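Local coordinates for protein transcriptional regulator (Actinomyces oris, PDB 5V8C) that acts as a LytR-Cps2A-Psr phosphotransferase (LcpA), mediating glycosylation of a cell wall-anchored surface protein, at residues A[22-27]-A[96-101]; A[66-71]-A[255-260]; A[72-77]-A[103-108]. All coordinates share one frame; numbering follows the deposited sequence.

Overall arrangement
Interactions 1 and 2 both lie on the central mixed sheet, with centres about 14 Å apart. Interaction 1 sets strand 23-28 against helix 94-105. Interaction 2 joins strand 65-70 to the edge strand 252-256. Interaction 3 uses the end of the same helix 94-105, and its centre is about 9 Å from that of interaction 1 and about 12 Å from that of interaction 2. Along the chain, interaction 3 is nested inside the loop closed by interaction 2, while interaction 1 alternates with both. Leu70 touches Leu101 and Leu105, and Leu74 touches Leu257. The apolar parts of the three contacts thus meet between the sheet, helix 94-105 and the chain leading into strand 75-77.

Interaction 1. Residues A[22-27]-A[96-101]; sequences TWLILG and NTVNAL
Leu24 and Val98 bring the two backbones to 8.0 Å, measured CA to CA. Leu26 and Thr97 are the next pair along, with their CA atoms 9.3 Å apart. The axis of strand 23-27 passes 10.9 Å from that of helix 96-101, and their N-to-C directions differ by 127°. No hydrogen bond links the two segments, so the contact is made by side chains.

Leu24 does most of the touching. Its CG stands anti to the backbone N (chi1 177°), and both methyl groups reach the helix. Leu24 CD1 meets Leu101 CD1 at 3.6 Å, tip to tip. Leu24 CD2 lies 3.7 Å from the same Leu101 CD1, so the leucine fork straddles that methyl. Leu24 CD2 also meets Val98 CG2 at 3.9 Å, where the two side chains cross at a slant.

This is a helix laid on one face of the central mixed sheet of the LytR-Cps2A-Psr domain. The strand alternates in the usual way. Leu24 and Leu26 face helix 94-105, while Trp23 turns the other way and packs on Leu236 and Leu239 of helix 233-248. Strands 52-60 and 111-115 flank the strand, and Ile55 and Leu112 touch both leucines.

Leu26 points its end at Thr97. Its CD1 and CD2 both lie 4.1 Å from Thr97 CG2. The threonine divides its two branches between apolar and polar surroundings: its methyl faces the sheet, and its OG1 bonds to the hydroxyl of Thr89.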
loop_
_atom_site.group_PDB
_atom_site.type_symbol
_atom_site.label_atom_id
_atom_site.label_comp_id
_atom_site.label_asym_id
_atom_site.label_seq_id
_atom_site.Cartn_x
_atom_site.Cartn_y
_atom_site.Cartn_z
ATOM N N THR A 22 7.349 10.670 -5.887
ATOM C CA THR A 22 6.559 9.448 -5.792
ATOM C C THR A 22 7.168 8.506 -4.730
ATOM O O THR A 22 8.304 8.033 -4.856
ATOM C CB THR A 22 6.252 8.811 -7.167
ATOM O OG1 THR A 22 6.049 7.401 -7.032
ATOM C CG2 THR A 22 7.294 9.114 -8.223
ATOM N N TRP A 23 6.420 8.345 -3.631
ATOM C CA TRP A 23 6.752 7.507 -2.485
ATOM C C TRP A 23 6.242 6.102 -2.740
ATOM O O TRP A 23 5.124 5.924 -3.233
ATOM C CB TRP A 23 6.083 8.063 -1.211
ATOM C CG TRP A 23 6.652 9.366 -0.739
ATOM C CD1 TRP A 23 6.506 10.590 -1.324
ATOM C CD2 TRP A 23 7.448 9.576 0.436
ATOM N NE1 TRP A 23 7.175 11.546 -0.597
ATOM C CE2 TRP A 23 7.773 10.951 0.484
ATOM C CE3 TRP A 23 7.916 8.734 1.462
ATOM C CZ2 TRP A 23 8.544 11.503 1.515
ATOM C CZ3 TRP A 23 8.744 9.270 2.439
ATOM C CH2 TRP A 23 9.052 10.638 2.456
ATOM N N LEU A 24 7.064 5.104 -2.435
ATOM C CA LEU A 24 6.651 3.725 -2.575
ATOM C C LEU A 24 6.492 3.187 -1.164
ATOM O O LEU A 24 7.440 3.235 -0.368
ATOM C CB LEU A 24 7.677 2.912 -3.383
ATOM C CG LEU A 24 7.398 1.409 -3.556
ATOM C CD1 LEU A 24 6.023 1.150 -4.191
ATOM C CD2 LEU A 24 8.494 0.745 -4.371
ATOM N N ILE A 25 5.259 2.797 -0.818
ATOM C CA ILE A 25 4.963 2.244 0.503
ATOM C C ILE A 25 4.774 0.756 0.354
ATOM O O ILE A 25 3.907 0.325 -0.400
ATOM C CB ILE A 25 3.764 2.925 1.219
ATOM C CG1 ILE A 25 3.951 4.468 1.289
ATOM C CG2 ILE A 25 3.555 2.306 2.608
ATOM C CD1 ILE A 25 3.059 5.207 2.303
ATOM N N LEU A 26 5.626 -0.030 1.027
ATOM C CA LEU A 26 5.566 -1.478 0.945
ATOM C C LEU A 26 5.254 -2.143 2.279
ATOM O O LEU A 26 6.020 -2.003 3.242
ATOM C CB LEU A 26 6.868 -2.051 0.369
ATOM C CG LEU A 26 7.309 -1.582 -1.006
ATOM C CD1 LEU A 26 8.686 -2.142 -1.341
ATOM C CD2 LEU A 26 6.314 -1.981 -2.074
ATOM N N GLY A 27 4.138 -2.873 2.305
ATOM C CA GLY A 27 3.734 -3.729 3.415
ATOM C C GLY A 27 4.412 -5.075 3.238
ATOM O O GLY A 27 4.219 -5.746 2.225
ATOM N N ASN A 96 14.870 -4.663 -6.023
ATOM C CA ASN A 96 14.234 -5.371 -7.128
ATOM C C ASN A 96 12.825 -4.866 -7.392
ATOM O O ASN A 96 12.458 -4.709 -8.553
ATOM C CB ASN A 96 14.242 -6.872 -6.899
ATOM C CG ASN A 96 13.942 -7.642 -8.152
ATOM O OD1 ASN A 96 14.495 -7.363 -9.226
ATOM N ND2 ASN A 96 13.008 -8.576 -8.056
ATOM N N THR A 97 12.046 -4.598 -6.323
ATOM C CA THR A 97 10.693 -4.028 -6.423
ATOM C C THR A 97 10.753 -2.613 -7.024
ATOM O O THR A 97 9.976 -2.311 -7.932
ATOM C CB THR A 97 10.002 -4.015 -5.052
ATOM O OG1 THR A 97 10.083 -5.318 -4.481
ATOM C CG2 THR A 97 8.548 -3.583 -5.135
ATOM N N VAL A 98 11.686 -1.769 -6.535
ATOM C CA VAL A 98 11.910 -0.409 -7.035
ATOM C C VAL A 98 12.259 -0.468 -8.546
ATOM O O VAL A 98 11.671 0.265 -9.347
ATOM C CB VAL A 98 12.988 0.328 -6.182
ATOM C CG1 VAL A 98 13.603 1.499 -6.931
ATOM C CG2 VAL A 98 12.410 0.800 -4.851
ATOM N N ASN A 99 13.148 -1.398 -8.930
ATOM C CA ASN A 99 13.553 -1.585 -10.313
ATOM C C ASN A 99 12.432 -2.147 -11.187
ATOM O O ASN A 99 12.217 -1.634 -12.283
ATOM C CB ASN A 99 14.813 -2.444 -10.391
ATOM C CG ASN A 99 16.061 -1.762 -9.868
ATOM O OD1 ASN A 99 16.077 -0.568 -9.556
ATOM N ND2 ASN A 99 17.138 -2.515 -9.749
ATOM N N ALA A 100 11.695 -3.164 -10.693
ATOM C CA ALA A 100 10.577 -3.788 -11.405
ATOM C C ALA A 100 9.474 -2.784 -11.760
ATOM O O ALA A 100 9.060 -2.728 -12.915
ATOM C CB ALA A 100 10.002 -4.938 -10.591
ATOM N N LEU A 101 9.042 -1.958 -10.787
ATOM C CA LEU A 101 8.016 -0.932 -11.003
ATOM C C LEU A 101 8.383 0.056 -12.109
ATOM O O LEU A 101 7.518 0.471 -12.886
ATOM C CB LEU A 101 7.698 -0.198 -9.700
ATOM C CG LEU A 101 6.882 -1.006 -8.705
ATOM C CD1 LEU A 101 6.648 -0.226 -7.460
ATOM C CD2 LEU A 101 5.551 -1.465 -9.312
#

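Interaction 2. Residues A[66-71]-A[255-260]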
loop_
_atom_site.group_PDB
_atom_site.type_symbol
_atom_site.label_atom_id
_atom_site.label_comp_id
_atom_site.label_asym_id
_atom_site.label_seq_id
_atom_site.Cartn_x
_atom_site.Cartn_y
_atom_site.Cartn_z
ATOM N N THR A 66 -2.793 11.837 -4.181
ATOM C CA THR A 66 -3.394 10.643 -4.755
ATOM C C THR A 66 -2.601 9.418 -4.331
ATOM O O THR A 66 -1.370 9.431 -4.343
ATOM C CB THR A 66 -3.543 10.782 -6.286
ATOM O OG1 THR A 66 -4.535 11.769 -6.560
ATOM C CG2 THR A 66 -3.961 9.484 -6.970
ATOM N N ILE A 67 -3.311 8.375 -3.922
ATOM C CA ILE A 67 -2.713 7.106 -3.539
ATOM C C ILE A 67 -3.225 6.051 -4.513
ATOM O O ILE A 67 -4.435 5.907 -4.690
ATOM C CB ILE A 67 -3.012 6.768 -2.056
ATOM C CG1 ILE A 67 -2.277 7.746 -1.121
ATOM C CG2 ILE A 67 -2.671 5.309 -1.723
ATOM C CD1 ILE A 67 -2.856 7.837 0.260
ATOM N N ILE A 68 -2.298 5.393 -5.212
ATOM C CA ILE A 68 -2.605 4.344 -6.182
ATOM C C ILE A 68 -2.200 3.014 -5.588
ATOM O O ILE A 68 -1.020 2.789 -5.306
ATOM C CB ILE A 68 -2.013 4.608 -7.599
ATOM C CG1 ILE A 68 -2.654 5.873 -8.213
ATOM C CG2 ILE A 68 -2.238 3.400 -8.521
ATOM C CD1 ILE A 68 -1.804 6.647 -9.111
ATOM N N ASN A 69 -3.203 2.183 -5.287
ATOM C CA ASN A 69 -2.985 0.881 -4.674
ATOM C C ASN A 69 -2.717 -0.121 -5.792
ATOM O O ASN A 69 -3.547 -0.285 -6.687
ATOM C CB ASN A 69 -4.195 0.502 -3.796
ATOM C CG ASN A 69 -4.103 -0.828 -3.074
ATOM O OD1 ASN A 69 -3.032 -1.272 -2.643
ATOM N ND2 ASN A 69 -5.248 -1.465 -2.871
ATOM N N LEU A 70 -1.499 -0.670 -5.821
ATOM C CA LEU A 70 -1.088 -1.616 -6.858
ATOM C C LEU A 70 -1.343 -3.046 -6.395
ATOM O O LEU A 70 -0.769 -3.462 -5.385
ATOM C CB LEU A 70 0.389 -1.421 -7.221
ATOM C CG LEU A 70 0.787 -0.059 -7.799
ATOM C CD1 LEU A 70 2.300 0.072 -7.885
ATOM C CD2 LEU A 70 0.159 0.180 -9.163
ATOM N N PRO A 71 -2.224 -3.805 -7.092
ATOM C CA PRO A 71 -2.514 -5.187 -6.660
ATOM C C PRO A 71 -1.277 -6.092 -6.670
ATOM O O PRO A 71 -0.524 -6.087 -7.639
ATOM C CB PRO A 71 -3.590 -5.647 -7.648
ATOM C CG PRO A 71 -3.425 -4.783 -8.832
ATOM C CD PRO A 71 -2.985 -3.454 -8.307
ATOM N N ILE A 255 -7.169 5.265 -5.185
ATOM C CA ILE A 255 -7.642 4.521 -6.342
ATOM C C ILE A 255 -6.866 3.221 -6.513
ATOM O O ILE A 255 -5.660 3.161 -6.266
ATOM C CB ILE A 255 -7.712 5.382 -7.648
ATOM C CG1 ILE A 255 -7.476 4.535 -8.918
ATOM C CG2 ILE A 255 -6.782 6.611 -7.608
ATOM C CD1 ILE A 255 -8.217 5.021 -10.220
ATOM N N ASP A 256 -7.610 2.160 -6.854
ATOM C CA ASP A 256 -7.091 0.849 -7.197
ATOM C C ASP A 256 -6.793 0.833 -8.682
ATOM O O ASP A 256 -7.582 1.352 -9.477
ATOM C CB ASP A 256 -8.111 -0.230 -6.847
ATOM C CG ASP A 256 -8.114 -0.539 -5.366
ATOM O OD1 ASP A 256 -8.843 0.151 -4.620
ATOM O OD2 ASP A 256 -7.308 -1.402 -4.937
ATOM N N LEU A 257 -5.613 0.310 -9.046
ATOM C CA LEU A 257 -5.162 0.175 -10.428
ATOM C C LEU A 257 -6.228 -0.622 -11.209
ATOM O O LEU A 257 -6.574 -1.736 -10.803
ATOM C CB LEU A 257 -3.821 -0.581 -10.415
ATOM C CG LEU A 257 -2.700 -0.199 -11.394
ATOM C CD1 LEU A 257 -2.369 -1.342 -12.314
ATOM C CD2 LEU A 257 -2.954 1.107 -12.117
ATOM N N PRO A 258 -6.853 -0.038 -12.247
ATOM C CA PRO A 258 -7.923 -0.769 -12.951
ATOM C C PRO A 258 -7.446 -1.905 -13.863
ATOM O O PRO A 258 -7.215 -1.695 -15.054
ATOM C CB PRO A 258 -8.668 0.331 -13.715
ATOM C CG PRO A 258 -7.670 1.405 -13.905
ATOM C CD PRO A 258 -6.620 1.293 -12.836
ATOM N N THR A 259 -7.328 -3.120 -13.314
ATOM C CA THR A 259 -6.933 -4.292 -14.106
ATOM C C THR A 259 -8.175 -4.968 -14.687
ATOM O O THR A 259 -9.273 -4.786 -14.161
ATOM C CB THR A 259 -6.091 -5.269 -13.269
ATOM O OG1 THR A 259 -6.897 -5.846 -12.239
ATOM C CG2 THR A 259 -4.852 -4.614 -12.671
ATOM N N GLY A 260 -7.994 -5.748 -15.746
ATOM C CA GLY A 260 -9.083 -6.476 -16.392
ATOM C C GLY A 260 -9.740 -7.512 -15.495
ATOM O O GLY A 260 -9.233 -7.788 -14.401
#
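Ile68 and Ile255 form a parallel beta bridge, and so do Asn69 and Asp256. They join strand 252-256, an outermost strand of the central mixed sheet, to strand 65-70. Ile255 N bonds to Ile67 O at 2.9 Å, Asn69 N to Ile255 O at 2.8 Å, and Leu257 N to Asn69 O at 3.2 Å.

The two faces differ in shape. On the face of Ile68, the methyl CG2 of Ile255 rests against the notch between Thr66 and Ile68. It lies 4.1 Å from Thr66 CG2 and 4.2 Å from Ile68 CG1. Leu277 of helix 272-280 packs on Ile255 and Leu257.

The other face carries Asn69 and Asp256, side by side under helix 182-208. Asn69 CG, anti to the backbone N (chi1 -179°), carries the amide alongside Asp256. Asn69 ND2 donates to Asp256 OD2 on its syn side at 2.9 Å. The bond is bent (136°), and the donor sits out of the carboxylate plane. Thr193 OG1 is a second partner of ND2. A leucine in place of Asn69 would probably leave Asp256 OD2 and Thr193 OG1 without this shared amide mate.

Past the bridges, Leu257 is the main bump. Leu70 and Pro71 make the hollow that receives it. Pro258 centres an inverse gamma turn just beyond, and the methyl of Thr259 slides past Pro71 CG. Leu257 CG meets Leu70 CD2 at 3.6 Å. Pro71 and Leu257 cross nearly at a right angle, with Pro71 CD 3.7 Å from Leu257 CB.

Interaction 3. Residues A[72-77]-A[103-108]. With PO4 (phosphate ion), chain C.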
loop_
_atom_site.group_PDB
_atom_site.type_symbol
_atom_site.label_atom_id
_atom_site.label_comp_id
_atom_site.label_asym_id
_atom_site.label_seq_id
_atom_site.Cartn_x
_atom_site.Cartn_y
_atom_site.Cartn_z
ATOM N N ARG A 72 -1.043 -6.818 -5.559
ATOM C CA ARG A 72 0.127 -7.683 -5.346
ATOM C C ARG A 72 0.273 -8.822 -6.373
ATOM O O ARG A 72 1.392 -9.224 -6.696
ATOM C CB ARG A 72 0.132 -8.238 -3.905
ATOM C CG ARG A 72 -1.043 -9.181 -3.584
ATOM C CD ARG A 72 -1.019 -9.770 -2.177
ATOM N NE ARG A 72 0.185 -10.564 -1.903
ATOM C CZ ARG A 72 0.365 -11.822 -2.295
ATOM N NH1 ARG A 72 -0.562 -12.440 -3.017
ATOM N NH2 ARG A 72 1.479 -12.469 -1.977
ATOM N N ASP A 73 -0.862 -9.341 -6.866
ATOM C CA ASP A 73 -0.916 -10.448 -7.823
ATOM C C ASP A 73 -0.643 -9.990 -9.253
ATOM O O ASP A 73 -0.431 -10.826 -10.123
ATOM C CB ASP A 73 -2.254 -11.207 -7.716
ATOM C CG ASP A 73 -3.496 -10.324 -7.664
ATOM O OD1 ASP A 73 -3.640 -9.553 -6.682
ATOM O OD2 ASP A 73 -4.359 -10.453 -8.568
ATOM N N LEU A 74 -0.593 -8.663 -9.484
ATOM C CA LEU A 74 -0.325 -8.088 -10.806
ATOM C C LEU A 74 1.076 -8.476 -11.317
ATOM O O LEU A 74 2.066 -8.286 -10.617
ATOM C CB LEU A 74 -0.505 -6.559 -10.758
ATOM C CG LEU A 74 -0.091 -5.754 -11.991
ATOM C CD1 LEU A 74 -1.212 -5.703 -13.031
ATOM C CD2 LEU A 74 0.358 -4.364 -11.597
ATOM N N THR A 75 1.139 -9.046 -12.524
ATOM C CA THR A 75 2.382 -9.480 -13.163
ATOM C C THR A 75 2.857 -8.368 -14.100
ATOM O O THR A 75 2.042 -7.771 -14.802
ATOM C CB THR A 75 2.155 -10.811 -13.892
ATOM O OG1 THR A 75 1.453 -11.706 -13.026
ATOM C CG2 THR A 75 3.446 -11.455 -14.368
ATOM N N ILE A 76 4.158 -8.053 -14.063
ATOM C CA ILE A 76 4.763 -6.993 -14.874
ATOM C C ILE A 76 6.147 -7.420 -15.417
ATOM O O ILE A 76 6.664 -8.462 -15.013
ATOM C CB ILE A 76 4.868 -5.666 -14.061
ATOM C CG1 ILE A 76 5.665 -5.863 -12.755
ATOM C CG2 ILE A 76 3.495 -5.025 -13.812
ATOM C CD1 ILE A 76 6.445 -4.658 -12.301
ATOM N N ASN A 77 6.767 -6.586 -16.280
ATOM C CA ASN A 77 8.122 -6.832 -16.773
ATOM C C ASN A 77 9.117 -6.384 -15.691
ATOM O O ASN A 77 9.412 -5.191 -15.580
ATOM C CB ASN A 77 8.369 -6.103 -18.110
ATOM C CG ASN A 77 9.693 -6.413 -18.790
ATOM O OD1 ASN A 77 10.177 -5.646 -19.630
ATOM N ND2 ASN A 77 10.302 -7.550 -18.477
ATOM N N THR A 103 10.824 -0.591 -14.788
ATOM C CA THR A 103 10.878 -1.269 -16.083
ATOM C C THR A 103 9.519 -1.842 -16.534
ATOM O O THR A 103 9.329 -2.078 -17.726
ATOM C CB THR A 103 11.988 -2.341 -16.123
ATOM O OG1 THR A 103 11.536 -3.527 -15.483
ATOM C CG2 THR A 103 13.283 -1.884 -15.500
ATOM N N GLY A 104 8.607 -2.064 -15.589
ATOM C CA GLY A 104 7.304 -2.661 -15.860
ATOM C C GLY A 104 6.126 -1.711 -15.920
ATOM O O GLY A 104 5.188 -1.939 -16.686
ATOM N N LEU A 105 6.123 -0.672 -15.086
ATOM C CA LEU A 105 5.000 0.259 -15.081
ATOM C C LEU A 105 5.411 1.685 -15.378
ATOM O O LEU A 105 4.554 2.515 -15.679
ATOM C CB LEU A 105 4.219 0.181 -13.759
ATOM C CG LEU A 105 3.446 -1.113 -13.510
ATOM C CD1 LEU A 105 2.805 -1.104 -12.141
ATOM C CD2 LEU A 105 2.409 -1.374 -14.607
ATOM N N GLY A 106 6.715 1.947 -15.309
ATOM C CA GLY A 106 7.292 3.262 -15.540
ATOM C C GLY A 106 7.165 4.181 -14.349
ATOM O O GLY A 106 7.109 5.401 -14.519
ATOM N N ILE A 107 7.104 3.614 -13.129
ATOM C CA ILE A 107 6.989 4.458 -11.954
ATOM C C ILE A 107 8.392 4.688 -11.337
ATOM O O ILE A 107 8.987 3.771 -10.762
ATOM C CB ILE A 107 5.866 4.046 -10.927
ATOM C CG1 ILE A 107 6.404 3.327 -9.676
ATOM C CG2 ILE A 107 4.718 3.258 -11.560
ATOM C CD1 ILE A 107 6.573 4.267 -8.498
ATOM N N PRO A 108 8.945 5.917 -11.485
ATOM C CA PRO A 108 10.256 6.209 -10.890
ATOM C C PRO A 108 10.115 6.621 -9.421
ATOM O O PRO A 108 9.662 7.726 -9.110
ATOM C CB PRO A 108 10.813 7.341 -11.782
ATOM C CG PRO A 108 9.651 7.788 -12.662
ATOM C CD PRO A 108 8.405 7.112 -12.157
HETATM P P PO4 C . 0.365 -16.715 -2.317
HETATM O O1 PO4 C . 1.046 -18.152 -2.493
HETATM O O2 PO4 C . 0.351 -15.972 -3.734
HETATM O O3 PO4 C . 1.216 -15.847 -1.276
HETATM O O4 PO4 C . -1.087 -16.882 -1.793
#
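Ile76 and Leu105 form the close-packed part of this contact. Ile76 CG2 lies 3.9 Å from Leu105 CD2 and also touches Leu105 CG. The two side chains cross at about a right angle. Leu105 sends its other methyl to Leu74, where Leu105 CD1 meets Leu74 CD2 at 4.1 Å, tip to tip. A chi1 of 172° swings Leu74 CG away from its own N and carries CD2 toward Leu105.

Gly104 sits where Ile76 and Asn77 come near. Its CA is 4.3 Å from the CA of Asn77. Ile76 CD1 rests over the glycine, 4.2 Å from Gly104 CA. Ala100, one turn back on the helix, also touches Ile76.

The edge near Asn77 is more polar and partly exposed. Thr103 OG1 lies 2.7 Å from Asn77 O and is also near Ser78 O. The amide of Asn77 turns elsewhere, and its ND2 bonds to Glu82 O.

Arg72 marks the loose end. Its side chain takes no part in the packing against 103-108 and reaches a phosphate ion, probably from the crystallisation liquor. Arg72 NH2 makes a weak hydrogen bond of 3.5 Å to phosphate O3, with an N-H...O angle of 137°. Phosphate O2 lies in the guanidinium plane, at its edge, 3.7 Å from Arg72 NH1. Asp53 and Ile55 of strand 52-60 touch the same arginine.

Gly106 has positive phi (79°) and is the first residue to leave helical backbone angles. The arrangement, within the LytR-Cps2A-Psr domain, is the C-terminal part of helix 94-105 packed against strand 75-77, which pairs with strand 83-85 in a small two-stranded antiparallel sheet.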